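Long-range contacts in NS2 (Infectious salmon anemia virus, PDB 5WCO), which probably forms the matrix layer of the virus, polymerising with copies of itself and associating with the membrane: residues S24-Q28 / P39-L44; L73-V79 / Y106-K110; P80-K86 / T102-C107; K88-V94 / L120-I125; K144-V148 / L211-L215. One frame throughout, in Å; residues are numbered along the deposited sequence.

Interaction 1: S24-Q28 / P39-L44; sequences SQWIQ and PKPREL
Leu-44 faces the helix of Ser-24, Ile-27 and Gln-28 and gives up more surface here than any other residue of the two segments. Its CG stands beside its own backbone N (chi1 -63°), and from there the two methyls divide the work. CD1 packs against the Ser-24 hydroxyl, 3.4 Å from OG, and touches the end of Ile-27, with 4.3 Å between the CD1 atoms of Leu-44 and Ile-27. Leu-44 CD2 lies 4.1 Å from Gln-28 NE2.

Ser-24 supplies the polar half of the contact. Its OG donates to Pro-39 O at 2.8 Å, coming in almost head-on with a C=O...O angle of 169°. That carbonyl sits at the loop end of its segment, just ahead of Lys-40, which occupies the N-cap position of helix 41-50. The bond therefore ties helix 23-30 to the turn that starts the next helix.

Gln-28, one turn on from Ser-24, reaches out with an extended chain and lays its amide obliquely across Pro-39, with OE1 3.7 Å from Pro-39 CB. The amide is also held by a bond from NE2 to Met-34 O in the intervening loop. Ile-27 continues inward to Met-61 and Leu-65 of helix 55-66. This is a helix-loop-helix pairing at the start of an all-helical domain, closed by leucine packing and a serine-to-backbone bond.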
# COMPACT_ATOMS: atom_id res chain seq x y z
N SER A 24 -3.40 9.92 10.47
CA SER A 24 -3.66 10.29 9.08
C SER A 24 -2.40 10.46 8.25
O SER A 24 -2.27 9.84 7.18
CB SER A 24 -4.51 11.56 8.98
OG SER A 24 -5.81 11.32 9.47
N GLN A 25 -1.46 11.29 8.70
CA GLN A 25 -0.27 11.42 7.88
C GLN A 25 0.47 10.10 7.86
O GLN A 25 1.02 9.73 6.84
CB GLN A 25 0.66 12.59 8.25
CG GLN A 25 1.92 12.70 7.30
CD GLN A 25 1.61 12.74 5.72
OE1 GLN A 25 0.52 13.12 5.28
NE2 GLN A 25 2.62 12.36 4.91
N TRP A 26 0.45 9.36 8.97
CA TRP A 26 1.18 8.11 8.99
C TRP A 26 0.64 7.18 7.89
O TRP A 26 1.40 6.65 7.06
CB TRP A 26 1.14 7.41 10.36
CG TRP A 26 2.04 6.21 10.32
CD1 TRP A 26 3.37 6.17 10.65
CD2 TRP A 26 1.71 4.88 9.86
NE1 TRP A 26 3.87 4.90 10.44
CE2 TRP A 26 2.88 4.09 9.96
CE3 TRP A 26 0.53 4.29 9.38
CZ2 TRP A 26 2.90 2.76 9.60
CZ3 TRP A 26 0.56 2.98 9.01
CH2 TRP A 26 1.73 2.21 9.12
N ILE A 27 -0.67 7.02 7.91
CA ILE A 27 -1.44 6.23 6.96
C ILE A 27 -1.14 6.62 5.52
O ILE A 27 -0.90 5.75 4.66
CB ILE A 27 -2.96 6.37 7.23
CG1 ILE A 27 -3.30 5.76 8.61
CG2 ILE A 27 -3.74 5.70 6.14
CD1 ILE A 27 -4.77 5.86 9.02
N GLN A 28 -1.12 7.93 5.26
CA GLN A 28 -0.92 8.45 3.92
C GLN A 28 0.52 8.28 3.41
O GLN A 28 0.75 7.99 2.22
CB GLN A 28 -1.44 9.89 3.82
CG GLN A 28 -2.97 9.98 3.91
CD GLN A 28 -3.55 11.37 3.64
OE1 GLN A 28 -3.19 12.36 4.30
NE2 GLN A 28 -4.49 11.45 2.70
N PRO A 39 -7.61 13.96 4.03
CA PRO A 39 -6.82 13.53 5.19
C PRO A 39 -7.60 13.32 6.49
O PRO A 39 -7.02 12.86 7.47
CB PRO A 39 -5.85 14.71 5.39
CG PRO A 39 -6.61 15.87 4.92
CD PRO A 39 -7.37 15.37 3.70
N LYS A 40 -8.88 13.66 6.52
CA LYS A 40 -9.63 13.50 7.77
C LYS A 40 -9.95 12.03 8.03
O LYS A 40 -10.18 11.25 7.08
CB LYS A 40 -10.89 14.37 7.81
CG LYS A 40 -10.67 15.74 8.44
CD LYS A 40 -11.89 16.64 8.23
CE LYS A 40 -12.09 17.02 6.76
NZ LYS A 40 -13.32 17.83 6.50
N PRO A 41 -9.95 11.65 9.33
CA PRO A 41 -10.14 10.27 9.81
C PRO A 41 -11.31 9.52 9.18
O PRO A 41 -11.08 8.43 8.63
CB PRO A 41 -10.33 10.47 11.32
CG PRO A 41 -9.43 11.65 11.63
CD PRO A 41 -9.54 12.56 10.42
N ARG A 42 -12.52 10.09 9.24
CA ARG A 42 -13.69 9.46 8.62
C ARG A 42 -13.59 9.40 7.10
O ARG A 42 -14.07 8.45 6.46
CB ARG A 42 -15.00 10.16 9.02
CG ARG A 42 -15.28 10.19 10.52
CD ARG A 42 -16.45 11.08 10.90
NE ARG A 42 -16.59 11.17 12.36
CZ ARG A 42 -17.29 10.32 13.11
NH1 ARG A 42 -17.93 9.30 12.53
NH2 ARG A 42 -17.35 10.48 14.42
N GLU A 43 -12.98 10.43 6.51
CA GLU A 43 -12.87 10.47 5.04
C GLU A 43 -11.98 9.35 4.54
O GLU A 43 -12.32 8.66 3.56
CB GLU A 43 -12.41 11.84 4.54
CG GLU A 43 -13.52 12.88 4.57
CD GLU A 43 -14.79 12.42 3.84
OE1 GLU A 43 -14.68 11.77 2.76
OE2 GLU A 43 -15.90 12.71 4.34
N LEU A 44 -10.85 9.15 5.22
CA LEU A 44 -10.00 8.00 4.97
C LEU A 44 -10.80 6.70 5.04
O LEU A 44 -10.64 5.84 4.18
CB LEU A 44 -8.88 7.94 5.98
CG LEU A 44 -7.93 9.11 5.94
CD1 LEU A 44 -7.02 9.08 7.17
CD2 LEU A 44 -7.14 9.02 4.66

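Interaction 2: L73-V79 / Y106-K110; sequences LTVEFPV and YCVMK
The Phe-77 ring carries the Met-109 methyl on one face: CE sits over the ring centre, 3.7 Å from the centroid and only 13° off the normal, as a CH-pi contact. At the edge of the same ring, in its plane, lies Leu-73 O from its own segment, and the Tyr-59 ring of helix 55-66 also meets it. The Tyr-106 ring is met at its edge by Phe-77 CB, 4.0 Å from CE1, while the methyls Thr-74 CG2 and Val-79 CG2 approach it obliquely, the latter 3.8 Å from OH.

Met-109 points at the loop, and its chain turns at the last torsion (chi3 -83°), which folds CE over the phenyl face. The sulfur follows less squarely, with SD 4.2 Å from the Phe-77 centroid and 38° off the normal. Sulfur and methyl together make a Met-aromatic contact, one of the ways the loop after helix 55-66 packs onto helix 101-110.

Tyr-106, with CG anti to its backbone N, swings its ring along the loop so that the hydroxyl end lies between Thr-74 and Val-79. The Thr-74 and Tyr-106 side chains cross at about a right angle. The other branch of Thr-74 turns to the helix backbone, where OG1 rests 3.6 Å from Lys-110 CA. On the far side of the loop Glu-76 forms salt bridges with Arg-42 and Arg-46 of helix 41-50.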
# COMPACT_ATOMS: atom_id res chain seq x y z
N LEU A 73 -15.56 6.23 15.28
CA LEU A 73 -15.42 5.68 13.93
C LEU A 73 -16.22 4.39 13.73
O LEU A 73 -16.32 3.86 12.61
CB LEU A 73 -13.94 5.46 13.62
CG LEU A 73 -13.11 6.73 13.80
CD1 LEU A 73 -11.69 6.47 13.40
CD2 LEU A 73 -13.71 7.83 12.96
N THR A 74 -16.81 3.88 14.81
CA THR A 74 -17.51 2.61 14.77
C THR A 74 -18.67 2.59 13.77
O THR A 74 -18.79 1.64 12.99
CB THR A 74 -18.00 2.19 16.18
OG1 THR A 74 -16.86 1.85 16.99
CG2 THR A 74 -18.94 1.00 16.11
N VAL A 75 -19.50 3.64 13.78
CA VAL A 75 -20.66 3.75 12.86
C VAL A 75 -20.27 3.78 11.39
O VAL A 75 -21.10 3.49 10.52
CB VAL A 75 -21.56 5.00 13.15
CG1 VAL A 75 -21.71 5.25 14.64
CG2 VAL A 75 -21.00 6.25 12.44
N GLU A 76 -19.03 4.15 11.10
CA GLU A 76 -18.52 4.10 9.74
C GLU A 76 -18.41 2.65 9.23
O GLU A 76 -18.44 2.39 8.04
CB GLU A 76 -17.16 4.82 9.62
CG GLU A 76 -17.16 6.29 10.06
CD GLU A 76 -17.97 7.22 9.13
OE1 GLU A 76 -18.19 6.87 7.94
OE2 GLU A 76 -18.40 8.30 9.58
N PHE A 77 -18.28 1.70 10.13
CA PHE A 77 -17.99 0.35 9.68
C PHE A 77 -19.21 -0.56 9.63
O PHE A 77 -20.07 -0.51 10.53
CB PHE A 77 -16.90 -0.30 10.53
CG PHE A 77 -15.55 0.31 10.35
CD1 PHE A 77 -15.19 1.47 11.03
CD2 PHE A 77 -14.62 -0.28 9.49
CE1 PHE A 77 -13.93 2.04 10.86
CE2 PHE A 77 -13.35 0.27 9.32
CZ PHE A 77 -13.01 1.44 10.02
N PRO A 78 -19.28 -1.38 8.58
CA PRO A 78 -20.26 -2.48 8.54
C PRO A 78 -20.02 -3.45 9.70
O PRO A 78 -18.89 -3.89 9.91
CB PRO A 78 -19.98 -3.16 7.19
CG PRO A 78 -19.34 -2.09 6.34
CD PRO A 78 -18.54 -1.24 7.31
N VAL A 79 -21.06 -3.74 10.47
CA VAL A 79 -20.97 -4.69 11.56
C VAL A 79 -20.67 -6.04 10.92
O VAL A 79 -21.37 -6.44 9.99
CB VAL A 79 -22.29 -4.77 12.36
CG1 VAL A 79 -22.14 -5.72 13.55
CG2 VAL A 79 -22.73 -3.37 12.81
N TYR A 106 -12.86 -4.50 14.88
CA TYR A 106 -14.06 -3.73 15.13
C TYR A 106 -14.33 -3.67 16.62
O TYR A 106 -14.77 -2.65 17.15
CB TYR A 106 -15.22 -4.40 14.44
CG TYR A 106 -16.53 -3.69 14.62
CD1 TYR A 106 -16.83 -2.58 13.85
CD2 TYR A 106 -17.47 -4.14 15.54
CE1 TYR A 106 -18.03 -1.92 13.98
CE2 TYR A 106 -18.69 -3.48 15.69
CZ TYR A 106 -18.96 -2.37 14.90
OH TYR A 106 -20.15 -1.70 15.03
N CYS A 107 -14.08 -4.78 17.31
CA CYS A 107 -14.29 -4.80 18.75
C CYS A 107 -13.30 -3.94 19.51
O CYS A 107 -13.68 -3.28 20.49
CB CYS A 107 -14.38 -6.22 19.29
SG CYS A 107 -16.00 -6.96 18.88
N VAL A 108 -12.05 -3.89 19.04
CA VAL A 108 -11.09 -2.92 19.56
C VAL A 108 -11.62 -1.48 19.46
O VAL A 108 -11.67 -0.78 20.45
CB VAL A 108 -9.71 -3.01 18.89
CG1 VAL A 108 -8.77 -1.95 19.48
CG2 VAL A 108 -9.14 -4.41 19.06
N MET A 109 -12.02 -1.05 18.27
CA MET A 109 -12.59 0.30 18.11
C MET A 109 -13.74 0.62 19.05
O MET A 109 -13.80 1.69 19.63
CB MET A 109 -13.11 0.49 16.69
CG MET A 109 -12.06 0.94 15.69
SD MET A 109 -12.85 1.21 14.09
CE MET A 109 -12.92 -0.44 13.40
N LYS A 110 -14.64 -0.34 19.15
CA LYS A 110 -15.91 -0.19 19.85
C LYS A 110 -15.70 -0.07 21.37
O LYS A 110 -16.40 0.69 22.04
CB LYS A 110 -16.82 -1.37 19.49
CG LYS A 110 -18.22 -1.25 20.02
CD LYS A 110 -19.22 -2.09 19.24
CE LYS A 110 -20.63 -1.80 19.76
NZ LYS A 110 -20.78 -0.36 20.14

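Interaction 3: P80-K86 / T102-C107; sequences PEGKTVK and TMTLYC
A long irregular loop, running from helix 55-66 to helix 90-99, drapes over one side of helix 101-110, and here Pro-80 through Lys-86 arch across Met-103 and Cys-107. Met-103 contributes the most surface. Its CG leaves anti to the backbone N, and the chain then bends at chi2 (55°) and again at chi3, carrying the methyl under the arch. CE thus faces a run of loop carbonyls, 3.5 Å from Glu-81 O, with Pro-80 O and Gly-82 O also close by, while CG lies 3.5 Å from Lys-83 O. These are van der Waals contacts of the methionine with the backbone.

Pro-80 sets the first foot of the arch. Its CG packs 4.2 Å from Met-103 SD, and its CD sits over one face of the Tyr-106 ring, offset toward the rim, 4.1 Å from the centroid and 17° off the normal: a CH-pi contact.

One helical turn after Met-103, Cys-107 receives the other foot. Its SG touches Thr-84 CG2 at 3.4 Å and lies near Val-85 O. Lys-86 starts out away from the helix but doubles back through several bends, bringing CE to 3.7 Å from Cys-107 SG.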
# COMPACT_ATOMS: atom_id res chain seq x y z
N PRO A 80 -19.60 -6.73 11.40
CA PRO A 80 -19.23 -8.04 10.84
C PRO A 80 -20.08 -9.18 11.42
O PRO A 80 -20.92 -8.96 12.31
CB PRO A 80 -17.75 -8.21 11.27
CG PRO A 80 -17.35 -6.90 11.91
CD PRO A 80 -18.62 -6.27 12.40
N GLU A 81 -19.86 -10.40 10.93
CA GLU A 81 -20.63 -11.57 11.37
C GLU A 81 -20.05 -12.19 12.65
O GLU A 81 -18.83 -12.16 12.86
CB GLU A 81 -20.69 -12.63 10.25
CG GLU A 81 -20.69 -12.09 8.81
CD GLU A 81 -21.87 -12.61 7.99
OE1 GLU A 81 -22.70 -13.37 8.54
OE2 GLU A 81 -21.98 -12.24 6.80
N GLY A 82 -20.91 -12.76 13.50
CA GLY A 82 -20.44 -13.52 14.65
C GLY A 82 -20.53 -12.85 16.01
O GLY A 82 -20.95 -11.69 16.13
N LYS A 83 -20.14 -13.59 17.04
CA LYS A 83 -20.13 -13.07 18.41
C LYS A 83 -19.26 -11.81 18.52
O LYS A 83 -18.20 -11.73 17.92
CB LYS A 83 -19.65 -14.16 19.40
CG LYS A 83 -18.11 -14.33 19.51
CD LYS A 83 -17.70 -15.72 20.04
CE LYS A 83 -17.98 -16.84 19.02
NZ LYS A 83 -17.32 -18.14 19.35
N THR A 84 -19.74 -10.84 19.28
CA THR A 84 -19.00 -9.60 19.52
C THR A 84 -18.13 -9.72 20.78
O THR A 84 -18.48 -9.18 21.83
CB THR A 84 -19.99 -8.42 19.70
OG1 THR A 84 -21.20 -8.68 18.97
CG2 THR A 84 -19.40 -7.10 19.22
N VAL A 85 -16.99 -10.43 20.68
CA VAL A 85 -16.07 -10.63 21.84
C VAL A 85 -15.17 -9.43 22.18
O VAL A 85 -14.85 -8.61 21.33
CB VAL A 85 -15.19 -11.92 21.69
CG1 VAL A 85 -14.04 -11.69 20.69
CG2 VAL A 85 -14.65 -12.39 23.08
N LYS A 86 -14.74 -9.30 23.43
CA LYS A 86 -13.97 -8.12 23.81
C LYS A 86 -12.45 -8.36 23.84
O LYS A 86 -11.98 -9.46 24.11
CB LYS A 86 -14.52 -7.49 25.10
CG LYS A 86 -15.69 -6.50 24.87
CD LYS A 86 -16.62 -6.86 23.69
CE LYS A 86 -16.32 -6.03 22.43
NZ LYS A 86 -16.40 -4.55 22.65
N THR A 102 -11.54 -8.84 11.13
CA THR A 102 -12.48 -7.72 11.09
C THR A 102 -13.26 -7.60 12.38
O THR A 102 -13.36 -6.51 12.93
CB THR A 102 -13.49 -7.84 9.93
OG1 THR A 102 -13.78 -9.22 9.67
CG2 THR A 102 -12.92 -7.24 8.69
N MET A 103 -13.82 -8.71 12.86
CA MET A 103 -14.57 -8.65 14.10
C MET A 103 -13.70 -8.23 15.29
O MET A 103 -14.10 -7.38 16.10
CB MET A 103 -15.31 -9.97 14.39
CG MET A 103 -16.16 -9.92 15.67
SD MET A 103 -17.39 -8.58 15.74
CE MET A 103 -18.84 -9.46 15.15
N THR A 104 -12.51 -8.80 15.40
CA THR A 104 -11.67 -8.41 16.52
C THR A 104 -11.27 -6.93 16.43
O THR A 104 -11.23 -6.24 17.46
CB THR A 104 -10.45 -9.34 16.71
OG1 THR A 104 -9.47 -9.06 15.71
CG2 THR A 104 -10.88 -10.75 16.53
N LEU A 105 -11.00 -6.45 15.21
CA LEU A 105 -10.54 -5.06 15.04
C LEU A 105 -11.68 -4.12 15.35
O LEU A 105 -11.51 -3.09 16.01
CB LEU A 105 -9.98 -4.81 13.63
CG LEU A 105 -8.68 -5.59 13.38
CD1 LEU A 105 -8.41 -5.69 11.93
CD2 LEU A 105 -7.47 -5.00 14.14
N TYR A 106 -12.86 -4.50 14.88
CA TYR A 106 -14.06 -3.73 15.13
C TYR A 106 -14.33 -3.67 16.62
O TYR A 106 -14.77 -2.65 17.15
CB TYR A 106 -15.22 -4.40 14.44
CG TYR A 106 -16.53 -3.69 14.62
CD1 TYR A 106 -16.83 -2.58 13.85
CD2 TYR A 106 -17.47 -4.14 15.54
CE1 TYR A 106 -18.03 -1.92 13.98
CE2 TYR A 106 -18.69 -3.48 15.69
CZ TYR A 106 -18.96 -2.37 14.90
OH TYR A 106 -20.15 -1.70 15.03
N CYS A 107 -14.08 -4.78 17.31
CA CYS A 107 -14.29 -4.80 18.75
C CYS A 107 -13.30 -3.94 19.51
O CYS A 107 -13.68 -3.28 20.49
CB CYS A 107 -14.38 -6.22 19.29
SG CYS A 107 -16.00 -6.96 18.88

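Interaction 4: K88-V94 / L120-I125; sequences KTLNQLV and LMRDHI
Gln-92 OE1 is gripped by two backbone amides, accepting from Thr-89 N at 3.0 Å and from Lys-88 N at 2.9 Å, the second standing well above the carbonyl plane. Gln-92 N in turn donates to Thr-89 OG1 at 3.1 Å. The reciprocal Thr-89 and Gln-92 bonds form a capping box that starts helix 90-99, the helix that packs beside helix 115-131. The short helical segments run side by side in the same general direction, 29° apart, with axes 10.4 Å from each other.

Met-121 stretches its extended chain to this capped end, where CE lies 3.4 Å from Lys-88 O. Leu-93 CD2 fills the centre, touching Met-121 CG and Ile-125 CD1. His-124 takes contacts from Leu-90, Leu-93 and Val-94: Leu-90 CD1 reaches its CB at 3.6 Å, while Val-94 crosses it at about a right angle and sets CG2 over one ring face, 3.6 Å from the centroid, toward the CE1-NE2 side.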
# COMPACT_ATOMS: atom_id res chain seq x y z
N LYS A 88 -8.76 -7.21 25.01
CA LYS A 88 -8.10 -6.49 26.10
C LYS A 88 -6.59 -6.62 26.01
O LYS A 88 -5.85 -5.69 26.32
CB LYS A 88 -8.57 -7.01 27.47
CG LYS A 88 -8.27 -6.05 28.64
CD LYS A 88 -8.09 -6.81 29.95
CE LYS A 88 -7.53 -5.91 31.04
NZ LYS A 88 -6.83 -6.73 32.07
N THR A 89 -6.15 -7.79 25.58
CA THR A 89 -4.73 -8.06 25.45
C THR A 89 -4.24 -8.20 23.99
O THR A 89 -4.93 -8.73 23.09
CB THR A 89 -4.34 -9.32 26.24
OG1 THR A 89 -4.53 -10.48 25.44
CG2 THR A 89 -5.20 -9.44 27.48
N LEU A 90 -3.01 -7.74 23.80
CA LEU A 90 -2.29 -7.99 22.58
C LEU A 90 -2.46 -9.45 22.13
O LEU A 90 -2.51 -9.71 20.93
CB LEU A 90 -0.82 -7.64 22.75
CG LEU A 90 0.07 -7.69 21.51
CD1 LEU A 90 -0.35 -6.59 20.48
CD2 LEU A 90 1.54 -7.59 21.89
N ASN A 91 -2.59 -10.37 23.09
CA ASN A 91 -2.85 -11.79 22.79
C ASN A 91 -4.14 -12.02 22.02
O ASN A 91 -4.10 -12.55 20.91
CB ASN A 91 -2.88 -12.66 24.06
CG ASN A 91 -2.77 -14.15 23.74
OD1 ASN A 91 -1.73 -14.61 23.21
ND2 ASN A 91 -3.82 -14.92 24.07
N GLN A 92 -5.26 -11.61 22.60
CA GLN A 92 -6.57 -11.77 21.98
C GLN A 92 -6.56 -11.17 20.58
O GLN A 92 -6.97 -11.81 19.61
CB GLN A 92 -7.65 -11.09 22.83
CG GLN A 92 -7.98 -11.81 24.14
CD GLN A 92 -8.71 -10.92 25.14
OE1 GLN A 92 -8.14 -9.97 25.68
NE2 GLN A 92 -9.99 -11.21 25.38
N LEU A 93 -6.05 -9.94 20.50
CA LEU A 93 -5.91 -9.22 19.25
C LEU A 93 -5.16 -10.02 18.19
O LEU A 93 -5.66 -10.15 17.08
CB LEU A 93 -5.22 -7.88 19.46
CG LEU A 93 -5.05 -7.14 18.14
CD1 LEU A 93 -6.40 -6.53 17.67
CD2 LEU A 93 -3.98 -6.08 18.28
N VAL A 94 -3.99 -10.55 18.51
CA VAL A 94 -3.19 -11.27 17.54
C VAL A 94 -3.84 -12.60 17.11
O VAL A 94 -3.73 -13.00 15.96
CB VAL A 94 -1.75 -11.50 18.04
CG1 VAL A 94 -1.02 -12.58 17.22
CG2 VAL A 94 -0.98 -10.19 18.00
N LEU A 120 0.82 -1.08 22.85
CA LEU A 120 1.30 -2.34 22.28
C LEU A 120 0.44 -2.74 21.08
O LEU A 120 0.93 -3.32 20.10
CB LEU A 120 1.28 -3.46 23.34
CG LEU A 120 2.39 -3.41 24.41
CD1 LEU A 120 2.08 -4.35 25.55
CD2 LEU A 120 3.75 -3.74 23.81
N MET A 121 -0.85 -2.44 21.20
CA MET A 121 -1.81 -2.76 20.17
C MET A 121 -1.58 -1.80 19.02
O MET A 121 -1.60 -2.20 17.86
CB MET A 121 -3.24 -2.66 20.70
CG MET A 121 -3.65 -3.82 21.60
SD MET A 121 -5.44 -3.81 21.83
CE MET A 121 -5.66 -5.16 22.99
N ARG A 122 -1.31 -0.54 19.35
CA ARG A 122 -1.03 0.48 18.36
C ARG A 122 0.18 0.08 17.49
O ARG A 122 0.07 -0.04 16.25
CB ARG A 122 -0.79 1.83 19.08
CG ARG A 122 -0.40 2.99 18.16
CD ARG A 122 -0.07 4.25 18.96
NE ARG A 122 -1.25 4.86 19.57
CZ ARG A 122 -1.43 4.99 20.89
NH1 ARG A 122 -0.52 4.56 21.76
NH2 ARG A 122 -2.55 5.57 21.33
N ASP A 123 1.31 -0.16 18.14
CA ASP A 123 2.51 -0.59 17.45
C ASP A 123 2.30 -1.90 16.70
O ASP A 123 2.88 -2.11 15.65
CB ASP A 123 3.68 -0.71 18.43
CG ASP A 123 3.97 0.60 19.13
OD1 ASP A 123 3.71 1.67 18.52
OD2 ASP A 123 4.47 0.54 20.28
N HIS A 124 1.45 -2.78 17.23
CA HIS A 124 1.16 -4.01 16.49
C HIS A 124 0.46 -3.72 15.16
O HIS A 124 0.90 -4.19 14.10
CB HIS A 124 0.30 -4.98 17.28
CG HIS A 124 0.10 -6.28 16.58
ND1 HIS A 124 1.10 -7.22 16.46
CD2 HIS A 124 -0.97 -6.78 15.92
CE1 HIS A 124 0.65 -8.26 15.77
NE2 HIS A 124 -0.60 -8.02 15.43
N ILE A 125 -0.63 -2.96 15.22
CA ILE A 125 -1.46 -2.66 14.06
C ILE A 125 -0.67 -1.87 13.01
O ILE A 125 -0.70 -2.18 11.82
CB ILE A 125 -2.72 -1.86 14.44
CG1 ILE A 125 -3.56 -2.64 15.47
CG2 ILE A 125 -3.51 -1.50 13.19
CD1 ILE A 125 -4.09 -3.97 14.95

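Interaction 5: K144-V148 / L211-L215; sequences KWAMV and LLGYL
Apolar packing carries most of this contact, with Val-148 and Leu-215 at its centre. The two branches of Val-148 split their partners: CG1 lies 3.8 Å from Leu-211 CD2, whereas CG2 meets Leu-215 CD1 at 3.5 Å and Tyr-214 CB at 4.0 Å. Leu-215 forks in the same way, its CD2 turning to the far end of the Trp-145 indole, 3.5 Å from CZ3. The methyl approaches that ring obliquely.

Trp-145 begins on the side of its helix facing away, but with CG beside the backbone N (chi1 -56°) its six-membered ring comes round to the leucine. The indole also makes a cation-pi contact with Arg-173 and touches Leu-170, both of helix 163-178. The two segments are nearly antiparallel, at 169°, with axes 10.8 Å apart, and the pair belongs to the C-terminal helical bundle, where the last helix of the chain packs on helix 142-149.

A longer sulfur-aromatic contact lies at the margin: Met-147 SD stands 5.1 Å from the Tyr-214 ring centroid, above its face. Where the backbone takes part, it does so through van der Waals contact, the aliphatic chain of Lys-144 running past Tyr-214 O with CD the nearest atom.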
# COMPACT_ATOMS: atom_id res chain seq x y z
N LYS A 144 1.36 0.94 -13.81
CA LYS A 144 2.75 1.13 -13.40
C LYS A 144 3.68 1.29 -14.58
O LYS A 144 4.42 2.28 -14.66
CB LYS A 144 3.24 -0.03 -12.50
CG LYS A 144 4.78 -0.13 -12.46
CD LYS A 144 5.31 -0.84 -11.23
CE LYS A 144 5.86 -2.18 -11.58
NZ LYS A 144 4.76 -3.02 -12.12
N TRP A 145 3.65 0.34 -15.50
CA TRP A 145 4.56 0.33 -16.64
C TRP A 145 4.28 1.43 -17.65
O TRP A 145 5.21 1.91 -18.29
CB TRP A 145 4.54 -1.04 -17.33
CG TRP A 145 4.86 -2.11 -16.36
CD1 TRP A 145 3.98 -2.99 -15.78
CD2 TRP A 145 6.15 -2.41 -15.80
NE1 TRP A 145 4.65 -3.82 -14.91
CE2 TRP A 145 5.98 -3.49 -14.90
CE3 TRP A 145 7.43 -1.88 -15.98
CZ2 TRP A 145 7.05 -4.04 -14.18
CZ3 TRP A 145 8.49 -2.43 -15.27
CH2 TRP A 145 8.29 -3.49 -14.38
N ALA A 146 3.02 1.84 -17.78
CA ALA A 146 2.71 2.95 -18.68
C ALA A 146 3.19 4.25 -18.06
O ALA A 146 3.53 5.19 -18.77
CB ALA A 146 1.22 3.03 -18.96
N MET A 147 3.23 4.29 -16.73
CA MET A 147 3.61 5.50 -16.02
C MET A 147 5.10 5.74 -16.12
O MET A 147 5.56 6.87 -16.38
CB MET A 147 3.19 5.40 -14.56
CG MET A 147 3.73 6.53 -13.70
SD MET A 147 3.38 6.21 -11.96
CE MET A 147 1.62 5.77 -12.05
N VAL A 148 5.86 4.66 -15.93
CA VAL A 148 7.31 4.71 -16.01
C VAL A 148 7.74 4.87 -17.47
O VAL A 148 8.80 5.44 -17.76
CB VAL A 148 7.91 3.45 -15.36
CG1 VAL A 148 9.42 3.45 -15.51
CG2 VAL A 148 7.52 3.39 -13.88
N LEU A 211 13.36 5.74 -10.41
CA LEU A 211 12.87 4.62 -11.20
C LEU A 211 12.78 3.35 -10.38
O LEU A 211 11.80 2.61 -10.47
CB LEU A 211 13.78 4.39 -12.41
CG LEU A 211 13.72 5.47 -13.47
CD1 LEU A 211 14.96 5.37 -14.34
CD2 LEU A 211 12.45 5.31 -14.30
N LEU A 212 13.82 3.10 -9.59
CA LEU A 212 13.88 1.96 -8.69
C LEU A 212 12.90 2.09 -7.52
O LEU A 212 12.60 1.12 -6.84
CB LEU A 212 15.31 1.75 -8.18
CG LEU A 212 16.39 1.61 -9.28
CD1 LEU A 212 17.79 1.40 -8.68
CD2 LEU A 212 16.04 0.51 -10.27
N GLY A 213 12.39 3.29 -7.29
CA GLY A 213 11.36 3.49 -6.29
C GLY A 213 9.95 3.12 -6.77
O GLY A 213 9.07 2.84 -5.94
N TYR A 214 9.75 3.12 -8.09
CA TYR A 214 8.46 2.80 -8.71
C TYR A 214 8.33 1.35 -9.13
O TYR A 214 7.23 0.87 -9.41
CB TYR A 214 8.21 3.67 -9.94
CG TYR A 214 7.96 5.12 -9.65
CD1 TYR A 214 7.00 5.52 -8.73
CD2 TYR A 214 8.69 6.11 -10.30
CE1 TYR A 214 6.77 6.86 -8.47
CE2 TYR A 214 8.48 7.44 -10.05
CZ TYR A 214 7.52 7.82 -9.13
OH TYR A 214 7.31 9.16 -8.89
N LEU A 215 9.46 0.65 -9.21
CA LEU A 215 9.46 -0.74 -9.66
C LEU A 215 9.93 -1.70 -8.56
O LEU A 215 9.92 -2.92 -8.76
CB LEU A 215 10.35 -0.91 -10.90
CG LEU A 215 9.87 -0.42 -12.27
CD1 LEU A 215 9.62 1.07 -12.28
CD2 LEU A 215 10.89 -0.78 -13.34

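Overall arrangement
From the N terminus, interaction 1 closes a short loop between the first two helices. Interaction 2 then opens, and interaction 3 opens a little later in the same loop, before helix 90-99, and ends on the same stretch of helix 101-110, sharing Tyr-106 and Cys-107. Interaction 4 crosses both, its segments alternating with theirs, and brings in helix 115-131; Leu-93 links it to Val-108 and Leu-105. The Arg-42 to Glu-76 salt bridge joins interactions 1 and 2. Interaction 5 follows in series and closes the C-terminal helices, on the opposite side of the chain's centre from interactions 2, 3 and 4, its centre about 36 Å from that of interaction 4.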